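Urea carboxylase (Thermus thermophilus, PDB 3OEP) is of unknown function but is a homologue of KipI and KipA combined in one chain, and is probably not an allophanate hydrolase. Local coordinates at residues Y112-L117 and D193-L198; D180-T185 and R209-L214; L273-Y278 and G329-L334; G397-G402 and G465-A470. All coordinates share one frame; numbering follows the deposited sequence. Where two conformers were deposited one is given.

Contact 1 of 4, residues Y112-L117 and D193-L198; sequences YRVYAL and DRVRFL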
loop_
_atom_site.group_PDB
_atom_site.type_symbol
_atom_site.label_atom_id
_atom_site.label_comp_id
_atom_site.label_asym_id
_atom_site.label_seq_id
_atom_site.Cartn_x
_atom_site.Cartn_y
_atom_site.Cartn_z
ATOM N N TYR A 112 27.332 -5.327 2.840
ATOM C CA TYR A 112 25.971 -5.838 2.707
ATOM C C TYR A 112 25.429 -5.609 1.310
ATOM O O TYR A 112 25.920 -4.760 0.574
ATOM C CB TYR A 112 25.041 -5.143 3.684
ATOM C CG TYR A 112 25.331 -5.402 5.144
ATOM C CD1 TYR A 112 26.130 -4.537 5.875
ATOM C CD2 TYR A 112 24.798 -6.508 5.794
ATOM C CE1 TYR A 112 26.390 -4.768 7.220
ATOM C CE2 TYR A 112 25.043 -6.741 7.136
ATOM C CZ TYR A 112 25.838 -5.864 7.846
ATOM O OH TYR A 112 26.087 -6.085 9.184
ATOM N N ARG A 113 24.402 -6.375 0.970
ATOM C CA ARG A 113 23.652 -6.202 -0.257
ATOM C C ARG A 113 22.186 -5.975 0.095
ATOM O O ARG A 113 21.654 -6.631 0.995
ATOM C CB ARG A 113 23.790 -7.459 -1.114
ATOM C CG ARG A 113 23.016 -7.444 -2.406
ATOM C CD ARG A 113 23.148 -8.787 -3.115
ATOM N NE ARG A 113 22.309 -8.817 -4.305
ATOM C CZ ARG A 113 22.688 -8.424 -5.519
ATOM N NH1 ARG A 113 23.922 -7.979 -5.748
ATOM N NH2 ARG A 113 21.817 -8.488 -6.521
ATOM N N VAL A 114 21.540 -5.052 -0.610
ATOM C CA VAL A 114 20.102 -4.847 -0.489
ATOM C C VAL A 114 19.381 -5.946 -1.269
ATOM O O VAL A 114 19.348 -5.915 -2.500
ATOM C CB VAL A 114 19.657 -3.468 -1.034
ATOM C CG1 VAL A 114 18.142 -3.311 -0.910
ATOM C CG2 VAL A 114 20.388 -2.340 -0.300
ATOM N N TYR A 115 18.820 -6.915 -0.551
ATOM C CA TYR A 115 18.098 -8.033 -1.168
ATOM C C TYR A 115 16.626 -7.726 -1.448
ATOM O O TYR A 115 16.008 -8.362 -2.298
ATOM C CB TYR A 115 18.190 -9.273 -0.282
ATOM C CG TYR A 115 19.484 -10.020 -0.459
ATOM C CD1 TYR A 115 20.619 -9.655 0.250
ATOM C CD2 TYR A 115 19.576 -11.072 -1.359
ATOM C CE1 TYR A 115 21.812 -10.338 0.082
ATOM C CE2 TYR A 115 20.774 -11.766 -1.532
ATOM C CZ TYR A 115 21.884 -11.386 -0.807
ATOM O OH TYR A 115 23.076 -12.059 -0.971
ATOM N N ALA A 116 16.065 -6.778 -0.707
ATOM C CA ALA A 116 14.681 -6.369 -0.881
ATOM C C ALA A 116 14.553 -4.956 -0.352
ATOM O O ALA A 116 15.348 -4.520 0.472
ATOM C CB ALA A 116 13.740 -7.298 -0.135
ATOM N N LEU A 117 13.549 -4.247 -0.846
ATOM C CA LEU A 117 13.350 -2.865 -0.489
ATOM C C LEU A 117 11.867 -2.647 -0.428
ATOM O O LEU A 117 11.147 -3.019 -1.350
ATOM C CB LEU A 117 13.962 -1.947 -1.545
ATOM C CG LEU A 117 14.083 -0.458 -1.222
ATOM C CD1 LEU A 117 15.170 -0.222 -0.193
ATOM C CD2 LEU A 117 14.398 0.316 -2.493
ATOM N N ASP A 193 21.863 -2.581 -4.417
ATOM C CA ASP A 193 22.964 -1.748 -3.928
ATOM C C ASP A 193 23.796 -2.494 -2.888
ATOM O O ASP A 193 23.297 -3.387 -2.196
ATOM C CB ASP A 193 22.437 -0.457 -3.280
ATOM C CG ASP A 193 22.059 0.611 -4.285
ATOM O OD1 ASP A 193 22.377 0.478 -5.486
ATOM O OD2 ASP A 193 21.436 1.608 -3.859
ATOM N N ARG A 194 25.063 -2.116 -2.776
ATOM C CA ARG A 194 25.902 -2.587 -1.686
ATOM C C ARG A 194 25.956 -1.483 -0.640
ATOM O O ARG A 194 25.886 -0.294 -0.963
ATOM C CB ARG A 194 27.302 -2.954 -2.176
ATOM C CG ARG A 194 27.332 -3.966 -3.322
ATOM C CD ARG A 194 26.598 -5.263 -2.989
ATOM N NE ARG A 194 27.255 -6.034 -1.929
ATOM C CZ ARG A 194 28.245 -6.912 -2.110
ATOM N NH1 ARG A 194 28.742 -7.152 -3.324
ATOM N NH2 ARG A 194 28.752 -7.555 -1.062
ATOM N N VAL A 195 26.056 -1.889 0.617
ATOM C CA VAL A 195 25.949 -0.964 1.729
ATOM C C VAL A 195 26.996 -1.285 2.779
ATOM O O VAL A 195 27.233 -2.453 3.095
ATOM C CB VAL A 195 24.558 -1.058 2.387
ATOM C CG1 VAL A 195 24.500 -0.218 3.660
ATOM C CG2 VAL A 195 23.469 -0.639 1.399
ATOM N N ARG A 196 27.630 -0.244 3.307
ATOM C CA ARG A 196 28.545 -0.376 4.438
ATOM C C ARG A 196 28.111 0.573 5.543
ATOM O O ARG A 196 27.779 1.730 5.272
ATOM C CB ARG A 196 29.989 -0.078 4.026
ATOM C CG ARG A 196 30.683 -1.242 3.335
ATOM C CD ARG A 196 32.196 -1.159 3.433
ATOM N NE ARG A 196 32.678 -1.107 4.810
ATOM C CZ ARG A 196 32.825 -2.169 5.597
ATOM N NH1 ARG A 196 32.510 -3.380 5.156
ATOM N NH2 ARG A 196 33.280 -2.015 6.831
ATOM N N PHE A 197 28.099 0.075 6.775
ATOM C CA PHE A 197 27.820 0.883 7.945
ATOM C C PHE A 197 29.133 1.353 8.550
ATOM O O PHE A 197 30.142 0.640 8.509
ATOM C CB PHE A 197 27.051 0.076 8.989
ATOM C CG PHE A 197 25.640 -0.259 8.587
ATOM C CD1 PHE A 197 24.617 0.640 8.789
ATOM C CD2 PHE A 197 25.339 -1.487 8.029
ATOM C CE1 PHE A 197 23.310 0.326 8.436
ATOM C CE2 PHE A 197 24.032 -1.803 7.664
ATOM C CZ PHE A 197 23.026 -0.893 7.872
ATOM N N LEU A 198 29.116 2.552 9.116
ATOM C CA LEU A 198 30.297 3.122 9.745
ATOM C C LEU A 198 29.904 3.902 10.988
ATOM O O LEU A 198 29.047 4.774 10.919
ATOM C CB LEU A 198 30.998 4.045 8.757
ATOM C CG LEU A 198 32.275 4.717 9.248
ATOM C CD1 LEU A 198 33.354 3.679 9.527
ATOM C CD2 LEU A 198 32.735 5.728 8.210
#
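Y112 and V195 form an antiparallel hydrogen-bonded pair that joins strands 112-117 and 194-199 in the seven-stranded sheet of the first cyclophilin-like region. Y112 N donates to V195 O at 2.9 Å, and V195 N returns a bond to Y112 O. Beyond the non-hydrogen-bonded pair R113 and R194, V114 N reaches D193 O almost straight, at 2.9 Å and 169°.

R194 is the side chain to follow. Its CB sits 3.6 Å from Y112 O, and bends at chi2 and chi3 then curl the chain back across the neighbouring strand. CD passes 4.0 Å from R113 CB. NE donates to Y112 O at 3.1 Å, with that oxygen close to the guanidinium plane, and NH2 at the tip bonds the carbonyl of L111. Y112 O is thus gripped twice, V195 N and R194 NE arriving from opposite faces of its carbonyl plane.

The face carrying Y112 and V195 is largely apolar. V114 CG2 touches V195 CG2 at 3.9 Å. F197 turns its edge toward the face of the Y112 ring in an offset T-shaped stack, planes at 82°, while Y112 OH bonds the carbonyl of H107. The rings come closest where F197 CD2 lies 3.5 Å from Y112 CE1.

Contact 2 of 4, residues D180-T185 and R209-L214; sequences DPHRET and RPLELL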
loop_
_atom_site.group_PDB
_atom_site.type_symbol
_atom_site.label_atom_id
_atom_site.label_comp_id
_atom_site.label_asym_id
_atom_site.label_seq_id
_atom_site.Cartn_x
_atom_site.Cartn_y
_atom_site.Cartn_z
ATOM N N ASP A 180 13.241 10.205 1.768
ATOM C CA ASP A 180 12.775 11.588 1.933
ATOM C C ASP A 180 12.056 12.021 0.664
ATOM O O ASP A 180 12.702 12.315 -0.336
ATOM C CB ASP A 180 13.948 12.535 2.210
ATOM C CG ASP A 180 13.507 13.992 2.408
ATOM O OD1 ASP A 180 12.316 14.314 2.211
ATOM O OD2 ASP A 180 14.368 14.821 2.767
ATOM N N PRO A 181 10.716 12.073 0.704
ATOM C CA PRO A 181 9.975 12.374 -0.524
ATOM C C PRO A 181 10.135 13.810 -1.036
ATOM O O PRO A 181 9.651 14.114 -2.125
ATOM C CB PRO A 181 8.517 12.092 -0.138
ATOM C CG PRO A 181 8.462 12.231 1.327
ATOM C CD PRO A 181 9.818 11.858 1.855
ATOM N N HIS A 182 10.809 14.671 -0.274
ATOM C CA HIS A 182 11.022 16.061 -0.673
ATOM C C HIS A 182 12.306 16.317 -1.451
ATOM O O HIS A 182 12.421 17.349 -2.107
ATOM C CB HIS A 182 10.989 16.976 0.550
ATOM C CG HIS A 182 9.642 17.060 1.187
ATOM N ND1 HIS A 182 8.681 17.958 0.777
ATOM C CD2 HIS A 182 9.083 16.339 2.186
ATOM C CE1 HIS A 182 7.592 17.794 1.507
ATOM N NE2 HIS A 182 7.809 16.817 2.367
ATOM N N ARG A 183 13.279 15.412 -1.392
ATOM C CA ARG A 183 14.547 15.677 -2.073
ATOM C C ARG A 183 14.548 15.140 -3.505
ATOM O O ARG A 183 13.664 14.368 -3.896
ATOM C CB ARG A 183 15.733 15.147 -1.261
ATOM C CG ARG A 183 15.855 13.654 -1.234
ATOM C CD ARG A 183 16.871 13.173 -0.202
ATOM N NE ARG A 183 16.748 11.728 -0.063
ATOM C CZ ARG A 183 17.183 10.998 0.963
ATOM N NH1 ARG A 183 16.974 9.690 0.946
ATOM N NH2 ARG A 183 17.805 11.551 2.004
ATOM N N GLU A 184 15.543 15.570 -4.280
ATOM C CA GLU A 184 15.660 15.202 -5.693
ATOM C C GLU A 184 15.651 13.692 -5.919
ATOM O O GLU A 184 15.051 13.207 -6.878
ATOM C CB GLU A 184 16.936 15.803 -6.296
ATOM N N THR A 185 16.312 12.958 -5.027
ATOM C CA THR A 185 16.399 11.506 -5.101
ATOM C C THR A 185 15.829 10.938 -3.797
ATOM O O THR A 185 16.562 10.767 -2.826
ATOM C CB THR A 185 17.868 11.071 -5.293
ATOM O OG1 THR A 185 18.410 11.729 -6.446
ATOM C CG2 THR A 185 17.978 9.569 -5.470
ATOM N N ARG A 209 8.994 14.447 6.197
ATOM C CA ARG A 209 7.836 15.317 6.263
ATOM C C ARG A 209 6.853 14.937 5.150
ATOM O O ARG A 209 7.287 14.637 4.044
ATOM C CB ARG A 209 8.294 16.762 6.104
ATOM C CG ARG A 209 7.204 17.781 6.279
ATOM C CD ARG A 209 7.793 19.163 6.498
ATOM N NE ARG A 209 8.734 19.543 5.442
ATOM C CZ ARG A 209 8.394 20.051 4.257
ATOM N NH1 ARG A 209 7.119 20.248 3.936
ATOM N NH2 ARG A 209 9.342 20.360 3.379
ATOM N N PRO A 210 5.536 14.935 5.436
ATOM C CA PRO A 210 4.580 14.571 4.385
ATOM C C PRO A 210 4.718 15.429 3.126
ATOM O O PRO A 210 4.976 16.632 3.224
ATOM C CB PRO A 210 3.214 14.792 5.052
ATOM C CG PRO A 210 3.488 14.669 6.509
ATOM C CD PRO A 210 4.857 15.216 6.715
ATOM N N LEU A 211 4.590 14.795 1.963
ATOM C CA LEU A 211 4.666 15.491 0.681
ATOM C C LEU A 211 3.265 15.915 0.274
ATOM O O LEU A 211 2.390 15.076 0.134
ATOM C CB LEU A 211 5.259 14.584 -0.400
ATOM C CG LEU A 211 5.381 15.176 -1.812
ATOM C CD1 LEU A 211 6.351 16.352 -1.836
ATOM C CD2 LEU A 211 5.806 14.113 -2.817
ATOM N N GLU A 212 3.062 17.217 0.092
ATOM C CA GLU A 212 1.773 17.742 -0.363
ATOM C C GLU A 212 1.587 17.495 -1.854
ATOM O O GLU A 212 2.454 17.843 -2.660
ATOM C CB GLU A 212 1.678 19.248 -0.086
ATOM C CG GLU A 212 1.431 19.602 1.374
ATOM C CD GLU A 212 -0.029 19.459 1.799
ATOM O OE1 GLU A 212 -0.918 19.348 0.926
ATOM O OE2 GLU A 212 -0.287 19.466 3.022
ATOM N N LEU A 213 0.455 16.896 -2.211
ATOM C CA LEU A 213 0.083 16.695 -3.609
ATOM C C LEU A 213 -0.925 17.751 -4.082
ATOM O O LEU A 213 -0.915 18.153 -5.242
ATOM C CB LEU A 213 -0.482 15.292 -3.804
ATOM C CG LEU A 213 0.448 14.163 -3.348
ATOM C CD1 LEU A 213 -0.200 12.815 -3.574
ATOM C CD2 LEU A 213 1.797 14.257 -4.066
ATOM N N LEU A 214 -1.778 18.212 -3.179
ATOM C CA LEU A 214 -2.800 19.190 -3.544
ATOM C C LEU A 214 -2.176 20.560 -3.744
ATOM O O LEU A 214 -1.373 20.999 -2.918
ATOM C CB LEU A 214 -3.878 19.266 -2.469
ATOM C CG LEU A 214 -4.748 18.017 -2.335
ATOM C CD1 LEU A 214 -5.687 18.167 -1.149
ATOM C CD2 LEU A 214 -5.519 17.764 -3.617
HETATM O O HOH W 1 11.249 15.300 4.515
#
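R209, at the start of 209-214, folds over H182. A bend at chi3 (54°) brings its guanidinium flat onto one face of the imidazole, the centres 3.9 Å apart and the planes inclined at 28°. Its backbone works as well: R209 N donates to a water at 2.9 Å, and the same water donates to D180 OD1, bridging the two loops. The carbonyl of R209 takes a weak, bent hydrogen bond from H182 NE2 at 2.8 Å.

P210 supplies the second acceptor. Its O lies near the imidazole plane and receives another weak bond from H182 NE2, at 3.0 Å, so one N-H is shared between two successive carbonyls. A leucine in place of H182 would probably leave both carbonyls without this donor and take away the flat surface on which the R209 guanidinium rests.

L211 comes next and closes the other side of the ring. Its CD1 approaches H182 CE1 to 3.8 Å from the side of the imidazole plane opposite the guanidinium, while its CB packs 4.1 Å from P181 CB. Further along the same loop E212 makes a salt bridge with R359, and the backbone of L213 bonds R343.

What presents the imidazole is the fold of 180-185 itself. D180 OD1 accepts from H182 N at 2.9 Å, an Asx turn set within the type I beta turn from D180 to R183, here fastening one surface loop to the linker leading to strand 221-225.

Contact 3 of 4, residues L273-Y278 and G329-L334; sequences LLEFAY and GVRGYL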
loop_
_atom_site.group_PDB
_atom_site.type_symbol
_atom_site.label_atom_id
_atom_site.label_comp_id
_atom_site.label_asym_id
_atom_site.label_seq_id
_atom_site.Cartn_x
_atom_site.Cartn_y
_atom_site.Cartn_z
ATOM N N LEU A 273 -10.619 11.905 -7.883
ATOM C CA LEU A 273 -11.900 12.146 -7.223
ATOM C C LEU A 273 -11.740 11.877 -5.731
ATOM O O LEU A 273 -10.655 11.487 -5.286
ATOM C CB LEU A 273 -13.016 11.294 -7.854
ATOM C CG LEU A 273 -13.178 9.819 -7.469
ATOM C CD1 LEU A 273 -14.341 9.211 -8.250
ATOM C CD2 LEU A 273 -11.928 9.038 -7.699
ATOM N N LEU A 274 -12.802 12.126 -4.969
ATOM C CA LEU A 274 -12.776 11.967 -3.520
ATOM C C LEU A 274 -13.337 10.607 -3.100
ATOM O O LEU A 274 -14.400 10.214 -3.554
ATOM C CB LEU A 274 -13.594 13.081 -2.870
ATOM C CG LEU A 274 -13.449 13.241 -1.358
ATOM C CD1 LEU A 274 -11.991 13.388 -0.976
ATOM C CD2 LEU A 274 -14.253 14.444 -0.882
ATOM N N GLU A 275 -12.604 9.904 -2.234
ATOM C CA GLU A 275 -13.087 8.691 -1.584
ATOM C C GLU A 275 -13.261 9.035 -0.112
ATOM O O GLU A 275 -12.400 9.689 0.474
ATOM C CB GLU A 275 -12.075 7.546 -1.711
ATOM C CG GLU A 275 -12.528 6.257 -1.029
ATOM C CD GLU A 275 -11.451 5.195 -1.003
ATOM O OE1 GLU A 275 -10.813 5.051 0.059
ATOM O OE2 GLU A 275 -11.259 4.503 -2.031
ATOM N N PHE A 276 -14.364 8.598 0.483
ATOM C CA PHE A 276 -14.561 8.725 1.928
ATOM C C PHE A 276 -15.201 7.471 2.498
ATOM O O PHE A 276 -15.946 6.769 1.812
ATOM C CB PHE A 276 -15.401 9.959 2.277
ATOM C CG PHE A 276 -16.648 10.093 1.462
ATOM C CD1 PHE A 276 -17.864 9.644 1.946
ATOM C CD2 PHE A 276 -16.602 10.670 0.198
ATOM C CE1 PHE A 276 -19.014 9.766 1.180
ATOM C CE2 PHE A 276 -17.750 10.788 -0.572
ATOM C CZ PHE A 276 -18.954 10.339 -0.076
ATOM N N ALA A 277 -14.904 7.191 3.761
ATOM C CA ALA A 277 -15.366 5.970 4.396
ATOM C C ALA A 277 -15.915 6.236 5.789
ATOM O O ALA A 277 -15.373 7.061 6.526
ATOM C CB ALA A 277 -14.235 4.953 4.460
ATOM N N TYR A 278 -17.005 5.544 6.121
ATOM C CA TYR A 278 -17.614 5.549 7.458
ATOM C C TYR A 278 -18.309 6.878 7.808
ATOM O O TYR A 278 -19.503 6.902 8.133
ATOM C CB TYR A 278 -16.587 5.129 8.535
ATOM C CG TYR A 278 -16.031 3.707 8.360
ATOM C CD1 TYR A 278 -14.818 3.477 7.709
ATOM C CD2 TYR A 278 -16.729 2.604 8.846
ATOM C CE1 TYR A 278 -14.312 2.170 7.548
ATOM C CE2 TYR A 278 -16.236 1.306 8.695
ATOM C CZ TYR A 278 -15.032 1.094 8.048
ATOM O OH TYR A 278 -14.568 -0.208 7.913
ATOM N N GLY A 329 -22.602 -0.982 3.512
ATOM C CA GLY A 329 -21.526 -0.314 2.825
ATOM C C GLY A 329 -20.966 0.771 3.706
ATOM O O GLY A 329 -21.569 1.172 4.705
ATOM N N VAL A 330 -19.783 1.227 3.337
ATOM C CA VAL A 330 -19.076 2.214 4.120
ATOM C C VAL A 330 -18.327 3.235 3.291
ATOM O O VAL A 330 -17.867 4.212 3.852
ATOM C CB VAL A 330 -18.048 1.562 5.065
ATOM C CG1 VAL A 330 -18.748 0.688 6.083
ATOM C CG2 VAL A 330 -17.012 0.772 4.276
ATOM N N ARG A 331 -18.220 3.029 1.977
ATOM C CA ARG A 331 -17.280 3.801 1.163
ATOM C C ARG A 331 -17.961 4.471 -0.023
ATOM O O ARG A 331 -18.544 3.812 -0.879
ATOM C CB ARG A 331 -16.153 2.893 0.688
ATOM C CG ARG A 331 -14.933 3.602 0.132
ATOM C CD ARG A 331 -13.757 2.621 0.011
ATOM N NE ARG A 331 -13.528 1.939 1.287
ATOM C CZ ARG A 331 -12.725 2.355 2.264
ATOM N NH1 ARG A 331 -11.962 3.429 2.126
ATOM N NH2 ARG A 331 -12.654 1.649 3.385
ATOM N N GLY A 332 -17.866 5.793 -0.057
ATOM C CA GLY A 332 -18.472 6.598 -1.110
ATOM C C GLY A 332 -17.433 7.333 -1.933
ATOM O O GLY A 332 -16.278 7.499 -1.502
ATOM N N TYR A 333 -17.857 7.766 -3.122
ATOM C CA TYR A 333 -17.029 8.508 -4.067
ATOM C C TYR A 333 -17.753 9.746 -4.567
ATOM O O TYR A 333 -18.938 9.692 -4.894
ATOM C CB TYR A 333 -16.651 7.627 -5.267
ATOM C CG TYR A 333 -15.791 6.492 -4.818
ATOM C CD1 TYR A 333 -16.357 5.299 -4.394
ATOM C CD2 TYR A 333 -14.410 6.650 -4.719
ATOM C CE1 TYR A 333 -15.563 4.267 -3.917
ATOM C CE2 TYR A 333 -13.610 5.627 -4.244
ATOM C CZ TYR A 333 -14.186 4.442 -3.847
ATOM O OH TYR A 333 -13.384 3.433 -3.365
ATOM N N LEU A 334 -17.032 10.859 -4.621
ATOM C CA LEU A 334 -17.563 12.087 -5.191
ATOM C C LEU A 334 -16.637 12.533 -6.308
ATOM O O LEU A 334 -15.466 12.817 -6.067
ATOM C CB LEU A 334 -17.668 13.171 -4.126
ATOM C CG LEU A 334 -18.305 14.490 -4.565
ATOM C CD1 LEU A 334 -19.790 14.300 -4.828
ATOM C CD2 LEU A 334 -18.060 15.560 -3.503
#
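Strand 273-277, from L274 to A277, pairs with L334 to R331 in antiparallel fashion, the short axes at 157° and 4.7 Å apart at closest, as neighbours in a five-stranded antiparallel sheet in the second half of the chain. Two hydrogen-bonded pairs, L274 with L334 and F276 with G332, carry the ladder, and Y278 N adds a bond to V330 O at the end.

On one face E275 reaches out with its chain extended (chi1 179°), placing the carboxylate between R331 and Y333. OE1 forms a salt bridge with R331 NH1 at 2.9 Å, met from above the carboxylate plane, and OE2 takes the hydroxyl of Y333 at 2.7 Å. R420 and the backbone N of L253 are further partners of the two oxygens, and R331 NE is held by the carbonyl of G481. A glutamine in place of E275 would probably leave R331 and R420 without the negative charge they share here. The R331 guanidinium also lays one face over A277 CB, which stands 3.6 Å from NH1.

On the face of L274 and L334, F276 turns its ring over the other strand, where G332 CA makes a CH-pi contact 4.1 Å from the centroid. A CB at G332 would run into F276 CE1, so glycine suits this position. At the strand end V330 CB sits over the centre of the Y278 ring, 4.1 Å from its centroid.

Contact 4 of 4, residues G397-G402 and G465-A470; sequences GPQFAG and GYAKPA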
loop_
_atom_site.group_PDB
_atom_site.type_symbol
_atom_site.label_atom_id
_atom_site.label_comp_id
_atom_site.label_asym_id
_atom_site.label_seq_id
_atom_site.Cartn_x
_atom_site.Cartn_y
_atom_site.Cartn_z
ATOM N N GLY A 397 -3.136 -19.578 -3.541
ATOM C CA GLY A 397 -2.096 -18.587 -3.326
ATOM C C GLY A 397 -0.707 -19.192 -3.417
ATOM O O GLY A 397 -0.557 -20.407 -3.569
ATOM N N PRO A 398 0.330 -18.349 -3.314
ATOM C CA PRO A 398 1.706 -18.817 -3.484
ATOM C C PRO A 398 2.174 -19.791 -2.391
ATOM O O PRO A 398 3.103 -20.578 -2.628
ATOM C CB PRO A 398 2.522 -17.520 -3.474
ATOM C CG PRO A 398 1.678 -16.545 -2.748
ATOM C CD PRO A 398 0.270 -16.894 -3.097
ATOM N N GLN A 399 1.537 -19.751 -1.220
ATOM C CA GLN A 399 1.818 -20.707 -0.146
ATOM C C GLN A 399 0.627 -21.639 0.072
ATOM O O GLN A 399 0.317 -22.019 1.202
ATOM C CB GLN A 399 2.161 -19.979 1.154
ATOM C CG GLN A 399 3.533 -19.322 1.151
ATOM C CD GLN A 399 3.569 -18.025 0.391
ATOM O OE1 GLN A 399 2.734 -17.140 0.608
ATOM N NE2 GLN A 399 4.541 -17.893 -0.514
ATOM N N PHE A 400 -0.025 -22.011 -1.023
ATOM C CA PHE A 400 -1.173 -22.902 -0.965
ATOM C C PHE A 400 -0.887 -24.141 -0.119
ATOM O O PHE A 400 0.177 -24.765 -0.231
ATOM C CB PHE A 400 -1.588 -23.332 -2.375
ATOM C CG PHE A 400 -2.727 -24.306 -2.394
ATOM C CD1 PHE A 400 -2.492 -25.674 -2.362
ATOM C CD2 PHE A 400 -4.035 -23.854 -2.429
ATOM C CE1 PHE A 400 -3.552 -26.573 -2.373
ATOM C CE2 PHE A 400 -5.091 -24.749 -2.435
ATOM C CZ PHE A 400 -4.847 -26.106 -2.415
ATOM N N ALA A 401 -1.852 -24.474 0.724
ATOM C CA ALA A 401 -1.886 -25.731 1.450
ATOM C C ALA A 401 -3.327 -26.190 1.420
ATOM O O ALA A 401 -4.229 -25.399 1.691
ATOM C CB ALA A 401 -1.424 -25.533 2.889
ATOM N N GLY A 402 -3.550 -27.449 1.069
ATOM C CA GLY A 402 -4.899 -27.981 0.968
ATOM C C GLY A 402 -5.710 -27.790 2.236
ATOM O O GLY A 402 -6.879 -27.405 2.183
ATOM N N GLY A 465 6.172 -11.556 5.042
ATOM C CA GLY A 465 6.683 -12.903 5.285
ATOM C C GLY A 465 5.630 -13.937 5.671
ATOM O O GLY A 465 5.906 -15.146 5.681
ATOM N N TYR A 466 4.424 -13.489 5.992
ATOM C CA TYR A 466 3.369 -14.429 6.361
ATOM C C TYR A 466 2.817 -15.112 5.122
ATOM O O TYR A 466 2.811 -14.538 4.025
ATOM C CB TYR A 466 2.250 -13.748 7.150
ATOM C CG TYR A 466 2.687 -13.239 8.506
ATOM C CD1 TYR A 466 3.435 -14.042 9.370
ATOM C CD2 TYR A 466 2.343 -11.961 8.931
ATOM C CE1 TYR A 466 3.832 -13.577 10.617
ATOM C CE2 TYR A 466 2.739 -11.489 10.174
ATOM C CZ TYR A 466 3.480 -12.300 11.009
ATOM O OH TYR A 466 3.872 -11.832 12.245
ATOM N N ALA A 467 2.389 -16.354 5.309
ATOM C CA ALA A 467 1.893 -17.187 4.225
ATOM C C ALA A 467 0.602 -16.653 3.632
ATOM O O ALA A 467 -0.261 -16.125 4.351
ATOM C CB ALA A 467 1.667 -18.614 4.722
ATOM N N LYS A 468 0.494 -16.783 2.309
ATOM C CA LYS A 468 -0.737 -16.500 1.593
ATOM C C LYS A 468 -1.201 -17.798 0.924
ATOM O O LYS A 468 -0.814 -18.085 -0.210
ATOM C CB LYS A 468 -0.518 -15.388 0.561
ATOM C CG LYS A 468 -0.376 -13.981 1.164
ATOM C CD LYS A 468 1.059 -13.666 1.594
ATOM C CE LYS A 468 1.164 -12.318 2.322
ATOM N NZ LYS A 468 2.473 -12.087 3.048
ATOM N N PRO A 469 -2.008 -18.608 1.639
ATOM C CA PRO A 469 -2.442 -19.878 1.030
ATOM C C PRO A 469 -3.498 -19.712 -0.059
ATOM O O PRO A 469 -3.694 -20.618 -0.875
ATOM C CB PRO A 469 -3.006 -20.667 2.216
ATOM C CG PRO A 469 -3.378 -19.630 3.224
ATOM C CD PRO A 469 -2.350 -18.546 3.071
ATOM N N ALA A 470 -4.174 -18.568 -0.062
ATOM C CA ALA A 470 -5.223 -18.296 -1.023
ATOM C C ALA A 470 -5.218 -16.829 -1.426
ATOM O O ALA A 470 -4.570 -15.996 -0.780
ATOM C CB ALA A 470 -6.576 -18.680 -0.440
#
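Q399 and K468 make the central grip. Q399 OE1 accepts from K468 N at 2.8 Å, the donor in the carbonyl plane and on a lone pair, with an N-H...O angle of 163°. The bond is returned through the backbone: Q399 N donates to K468 O at 3.1 Å, arriving from above that carbonyl's plane. A third bond, G397 N to P469 O at 2.9 Å, fastens the start of the loop to the same strand.

Around these bonds the packing is close. P398 CD lies 3.3 Å from K468 O, Q399 CB meets A467 CB at 3.9 Å, and the F400 CA-H points to P469 O. A CB on G397 would collide with K468 O, which leaves little but glycine for this place.

The next shell sets the parts. A type I beta turn from G397 to F400, closed by F400 N to G397 O, presents Q399 to the strand, and a bend at chi2 (78°) swings its amide toward K468 N. Q399 NE2 is held by E438, while P398 leans on Y6 and R8 of strand 3-8.

Both prolines lack an N-H, so the bonding falls to the amides of G397, Q399 and K468, and the loop ahead of helix 402-408 is tied to the strand by two backbone bonds and by the side-chain amide of Q399, whose OE1 accepts from K468 N.

In the fold
Along the chain contacts 1 and 2 overlap, their segments alternating, and contacts 3 and 4 follow in series. Contact 1 lies in the first seven-stranded sheet and contact 4 at the second, where the loop following strand 390-396 meets strand 467-472; the two sheets share one strand order, consistent with the cyclophilin-like clan of both regions, and the contact centres are about 29 Å apart. Contact 3 belongs to a separate five-stranded sheet, about 41 Å from contact 1 between centres and across the chain's centre from it. Contact 2 lies in surface loops, its nearest atoms about 9 Å from contact 1 and about 8 Å from contact 3, so it lies between them in space without touching either.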